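Local coordinates for protein transcriptional regulator, MarR family (Listeria monocytogenes str. 4b, PDB 2QWW) that probably binds DNA through a winged helix-turn-helix domain and regulates transcription, probably as a repressor, at residues Val76-Leu88 with Asn94-Gly107. Sequence-based numbering, arbitrary orientation.
Sequences VDGLISLGLVVKL and NDSMDLTLKLSKKG
Val86 and Lys102 pair across the antiparallel strands 85-87 and 100-103, the β-hairpin wing of the winged helix-turn-helix fold; this wing follows helix 69-81, probably the DNA-recognition helix as in other MarR proteins. Their two backbone bonds are nearly straight: Val86 N lies 2.8 Å from Lys102 O, and Lys102 N returns to Val86 O. On the face that carries both side chains, Lys102 CG stands between its backbone N and carbonyl carbon (chi1 74°), which lays the chain, extended as far as CE, over Val86 CG2 and against Leu88 CD2; CG and Val86 CG2 are tightly packed at 3.3 Å. On the opposite face, that of Lys87 and Leu101, CD1 of Leu101 meets both methyls of Val76 tip to tip, 4.0 Å from CG1, while Leu61 of helix 58-65 also touches Leu101.

In the loop that joins the strands, the poorly ordered Asn94 lies back against helix 69-81. Its ND2 donates to Asp77 OD1 (3.0 Å) from above the carboxylate plane, the two flat groups being 57° apart. Lys87, bent at chi3 (76°), crosses Leu99 CD1 and brings NZ toward Asn94 OD1; the modelled separation is implausibly short, leaving this bond doubtful, but the amide appears to join the carboxylate to the lysine.

At the other end Gly83 closes the helix in a Schellman motif. Ser104 N-caps helix 105-115, its OG directed at Gly83 O in a very short bond of doubtful length and accepting from Gly107 N at 3.1 Å.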
loop_
_atom_site.group_PDB
_atom_site.type_symbol
_atom_site.label_atom_id
_atom_site.label_comp_id
_atom_site.label_asym_id
_atom_site.label_seq_id
_atom_site.Cartn_x
_atom_site.Cartn_y
_atom_site.Cartn_z
ATOM N N VAL A 76 3.132 -0.113 -20.771
ATOM C CA VAL A 76 2.740 1.078 -21.523
ATOM C C VAL A 76 2.184 0.692 -22.877
ATOM O O VAL A 76 1.166 1.228 -23.281
ATOM C CB VAL A 76 3.913 2.062 -21.719
ATOM C CG1 VAL A 76 3.627 3.075 -22.827
ATOM C CG2 VAL A 76 4.222 2.778 -20.444
ATOM N N ASP A 77 2.842 -0.215 -23.597
ATOM C CA ASP A 77 2.320 -0.608 -24.906
ATOM C C ASP A 77 0.949 -1.291 -24.753
ATOM O O ASP A 77 0.066 -1.096 -25.576
ATOM C CB ASP A 77 3.306 -1.490 -25.683
ATOM C CG ASP A 77 3.164 -1.318 -27.195
ATOM O OD1 ASP A 77 2.027 -1.141 -27.693
ATOM O OD2 ASP A 77 4.199 -1.341 -27.901
ATOM N N GLY A 78 0.774 -2.046 -23.670
ATOM C CA GLY A 78 -0.507 -2.673 -23.354
ATOM C C GLY A 78 -1.619 -1.650 -23.139
ATOM O O GLY A 78 -2.707 -1.792 -23.685
ATOM N N LEU A 79 -1.348 -0.610 -22.355
ATOM C CA LEU A 79 -2.331 0.437 -22.127
ATOM C C LEU A 79 -2.618 1.214 -23.375
ATOM O O LEU A 79 -3.700 1.751 -23.499
ATOM C CB LEU A 79 -1.909 1.396 -21.029
ATOM C CG LEU A 79 -1.742 0.829 -19.627
ATOM C CD1 LEU A 79 -1.358 1.961 -18.715
ATOM C CD2 LEU A 79 -3.012 0.161 -19.152
ATOM N N ILE A 80 -1.654 1.304 -24.292
ATOM C CA ILE A 80 -1.906 1.933 -25.605
ATOM C C ILE A 80 -2.768 1.002 -26.478
ATOM O O ILE A 80 -3.675 1.474 -27.204
ATOM C CB ILE A 80 -0.593 2.268 -26.357
ATOM C CG1 ILE A 80 0.150 3.391 -25.643
ATOM C CG2 ILE A 80 -0.884 2.721 -27.792
ATOM C CD1 ILE A 80 1.548 3.600 -26.115
ATOM N N SER A 81 -2.488 -0.305 -26.433
ATOM C CA SER A 81 -3.291 -1.283 -27.198
ATOM C C SER A 81 -4.759 -1.211 -26.782
ATOM O O SER A 81 -5.636 -1.237 -27.636
ATOM C CB SER A 81 -2.796 -2.726 -27.035
ATOM O OG SER A 81 -1.449 -2.880 -27.451
ATOM N N LEU A 82 -5.010 -1.087 -25.481
ATOM C CA LEU A 82 -6.371 -0.988 -24.929
ATOM C C LEU A 82 -7.054 0.381 -25.070
ATOM O O LEU A 82 -8.163 0.566 -24.570
ATOM C CB LEU A 82 -6.348 -1.349 -23.445
ATOM C CG LEU A 82 -5.914 -2.775 -23.115
ATOM C CD1 LEU A 82 -5.836 -2.927 -21.629
ATOM C CD2 LEU A 82 -6.889 -3.789 -23.727
ATOM N N GLY A 83 -6.386 1.343 -25.717
ATOM C CA GLY A 83 -6.926 2.690 -25.923
ATOM C C GLY A 83 -6.998 3.566 -24.687
ATOM O O GLY A 83 -7.648 4.595 -24.701
ATOM N N LEU A 84 -6.289 3.204 -23.626
ATOM C CA LEU A 84 -6.363 3.953 -22.387
ATOM C C LEU A 84 -5.362 5.104 -22.268
ATOM O O LEU A 84 -5.546 5.997 -21.450
ATOM C CB LEU A 84 -6.214 2.992 -21.219
ATOM C CG LEU A 84 -7.198 1.816 -21.266
ATOM C CD1 LEU A 84 -6.946 0.966 -20.086
ATOM C CD2 LEU A 84 -8.646 2.294 -21.307
ATOM N N VAL A 85 -4.286 5.075 -23.037
ATOM C CA VAL A 85 -3.306 6.152 -23.001
ATOM C C VAL A 85 -3.010 6.525 -24.415
ATOM O O VAL A 85 -3.141 5.693 -25.309
ATOM C CB VAL A 85 -1.972 5.773 -22.314
ATOM C CG1 VAL A 85 -2.213 5.181 -20.946
ATOM C CG2 VAL A 85 -1.171 4.822 -23.143
ATOM N N VAL A 86 -2.584 7.763 -24.613
ATOM C CA VAL A 86 -2.218 8.230 -25.938
ATOM C C VAL A 86 -0.815 8.814 -25.892
ATOM O O VAL A 86 -0.462 9.507 -24.942
ATOM C CB VAL A 86 -3.227 9.256 -26.461
ATOM C CG1 VAL A 86 -4.623 8.695 -26.333
ATOM C CG2 VAL A 86 -3.151 10.545 -25.707
ATOM N N LYS A 87 -0.017 8.528 -26.914
ATOM C CA LYS A 87 1.348 9.046 -26.995
ATOM C C LYS A 87 1.241 10.516 -27.397
ATOM O O LYS A 87 0.391 10.875 -28.221
ATOM C CB LYS A 87 2.155 8.294 -28.058
ATOM C CG LYS A 87 2.202 6.797 -27.891
ATOM C CD LYS A 87 2.720 6.085 -29.137
ATOM C CE LYS A 87 4.224 6.199 -29.299
ATOM N NZ LYS A 87 4.722 5.469 -30.514
ATOM N N LEU A 88 2.088 11.372 -26.825
ATOM C CA LEU A 88 2.069 12.793 -27.201
ATOM C C LEU A 88 2.961 13.124 -28.412
ATOM O O LEU A 88 2.996 14.262 -28.873
ATOM C CB LEU A 88 2.361 13.676 -25.989
ATOM C CG LEU A 88 1.274 13.544 -24.918
ATOM C CD1 LEU A 88 1.625 14.393 -23.724
ATOM C CD2 LEU A 88 -0.101 13.922 -25.436
ATOM N N ASN A 94 7.023 3.147 -29.128
ATOM C CA ASN A 94 6.313 2.694 -27.918
ATOM C C ASN A 94 7.155 2.207 -26.747
ATOM O O ASN A 94 6.690 2.258 -25.607
ATOM C CB ASN A 94 5.311 1.585 -28.254
ATOM C CG ASN A 94 4.123 2.080 -29.055
ATOM O OD1 ASN A 94 4.178 3.127 -29.692
ATOM N ND2 ASN A 94 3.039 1.317 -29.030
ATOM N N ASP A 95 8.364 1.713 -27.011
ATOM C CA ASP A 95 9.239 1.213 -25.944
ATOM C C ASP A 95 10.263 2.226 -25.419
ATOM O O ASP A 95 11.135 1.875 -24.619
ATOM N N SER A 96 10.149 3.477 -25.860
ATOM C CA SER A 96 11.081 4.540 -25.479
ATOM C C SER A 96 10.893 5.093 -24.074
ATOM O O SER A 96 9.768 5.278 -23.614
ATOM C CB SER A 96 10.951 5.716 -26.450
ATOM O OG SER A 96 11.679 6.835 -25.971
HETATM N N MSE A 97 12.010 5.379 -23.411
HETATM C CA MSE A 97 11.989 6.006 -22.094
HETATM C C MSE A 97 11.644 7.497 -22.217
HETATM O O MSE A 97 11.153 8.101 -21.262
HETATM C CB MSE A 97 13.342 5.842 -21.378
HETATM C CG MSE A 97 13.688 4.436 -20.864
HETATM SE SE MSE A 97 12.346 3.610 -19.648
HETATM C CE MSE A 97 11.211 2.705 -21.023
ATOM N N ASP A 98 11.904 8.076 -23.391
ATOM C CA ASP A 98 11.626 9.497 -23.671
ATOM C C ASP A 98 10.185 9.745 -24.124
ATOM O O ASP A 98 9.787 10.886 -24.354
ATOM C CB ASP A 98 12.590 10.031 -24.742
ATOM C CG ASP A 98 14.045 10.001 -24.294
ATOM N N LEU A 99 9.414 8.676 -24.271
ATOM C CA LEU A 99 8.018 8.766 -24.673
ATOM C C LEU A 99 7.178 9.440 -23.577
ATOM O O LEU A 99 7.344 9.139 -22.397
ATOM C CB LEU A 99 7.509 7.353 -24.946
ATOM C CG LEU A 99 6.059 7.159 -25.374
ATOM C CD1 LEU A 99 5.802 7.819 -26.718
ATOM C CD2 LEU A 99 5.768 5.674 -25.427
ATOM N N THR A 100 6.300 10.366 -23.967
ATOM C CA THR A 100 5.426 11.063 -23.022
ATOM C C THR A 100 3.975 10.676 -23.271
ATOM O O THR A 100 3.562 10.506 -24.413
ATOM C CB THR A 100 5.576 12.574 -23.114
ATOM O OG1 THR A 100 5.325 12.990 -24.463
ATOM C CG2 THR A 100 6.964 12.990 -22.717
ATOM N N LEU A 101 3.189 10.631 -22.203
ATOM C CA LEU A 101 1.840 10.093 -22.263
ATOM C C LEU A 101 0.765 10.889 -21.548
ATOM O O LEU A 101 1.032 11.520 -20.525
ATOM C CB LEU A 101 1.869 8.724 -21.549
ATOM C CG LEU A 101 2.923 7.688 -21.961
ATOM C CD1 LEU A 101 2.978 6.558 -20.967
ATOM C CD2 LEU A 101 2.650 7.161 -23.362
ATOM N N LYS A 102 -0.461 10.811 -22.074
ATOM C CA LYS A 102 -1.648 11.307 -21.370
ATOM C C LYS A 102 -2.717 10.219 -21.494
ATOM O O LYS A 102 -2.636 9.373 -22.381
ATOM C CB LYS A 102 -2.157 12.653 -21.904
ATOM C CG LYS A 102 -2.878 12.650 -23.230
ATOM C CD LYS A 102 -3.370 14.054 -23.534
ATOM C CE LYS A 102 -4.072 14.183 -24.886
ATOM N NZ LYS A 102 -5.505 13.756 -24.873
ATOM N N LEU A 103 -3.698 10.227 -20.600
ATOM C CA LEU A 103 -4.795 9.262 -20.664
ATOM C C LEU A 103 -5.830 9.667 -21.673
ATOM O O LEU A 103 -6.127 10.842 -21.813
ATOM C CB LEU A 103 -5.549 9.178 -19.349
ATOM C CG LEU A 103 -4.811 8.683 -18.121
ATOM C CD1 LEU A 103 -5.820 8.533 -17.022
ATOM C CD2 LEU A 103 -4.124 7.352 -18.393
ATOM N N SER A 104 -6.423 8.676 -22.326
ATOM C CA SER A 104 -7.519 8.919 -23.247
ATOM C C SER A 104 -8.702 9.132 -22.318
ATOM O O SER A 104 -8.551 9.049 -21.086
ATOM C CB SER A 104 -7.767 7.699 -24.120
ATOM O OG SER A 104 -8.102 6.601 -23.283
ATOM N N LYS A 105 -9.864 9.379 -22.906
ATOM C CA LYS A 105 -11.101 9.580 -22.155
ATOM C C LYS A 105 -11.444 8.313 -21.359
ATOM O O LYS A 105 -11.708 8.376 -20.143
ATOM C CB LYS A 105 -12.230 9.956 -23.128
ATOM C CG LYS A 105 -13.542 10.423 -22.485
ATOM C CD LYS A 105 -13.372 11.723 -21.695
ATOM N N LYS A 106 -11.396 7.169 -22.043
ATOM C CA LYS A 106 -11.676 5.884 -21.423
ATOM C C LYS A 106 -10.686 5.609 -20.316
ATOM O O LYS A 106 -11.045 5.006 -19.313
ATOM C CB LYS A 106 -11.616 4.750 -22.441
ATOM C CG LYS A 106 -12.163 3.414 -21.918
ATOM C CD LYS A 106 -13.580 3.584 -21.312
ATOM C CE LYS A 106 -14.332 2.268 -21.191
ATOM N NZ LYS A 106 -14.790 1.747 -22.522
ATOM N N GLY A 107 -9.439 6.028 -20.503
ATOM C CA GLY A 107 -8.446 5.926 -19.428
ATOM C C GLY A 107 -8.897 6.726 -18.209
ATOM O O GLY A 107 -8.776 6.260 -17.074
#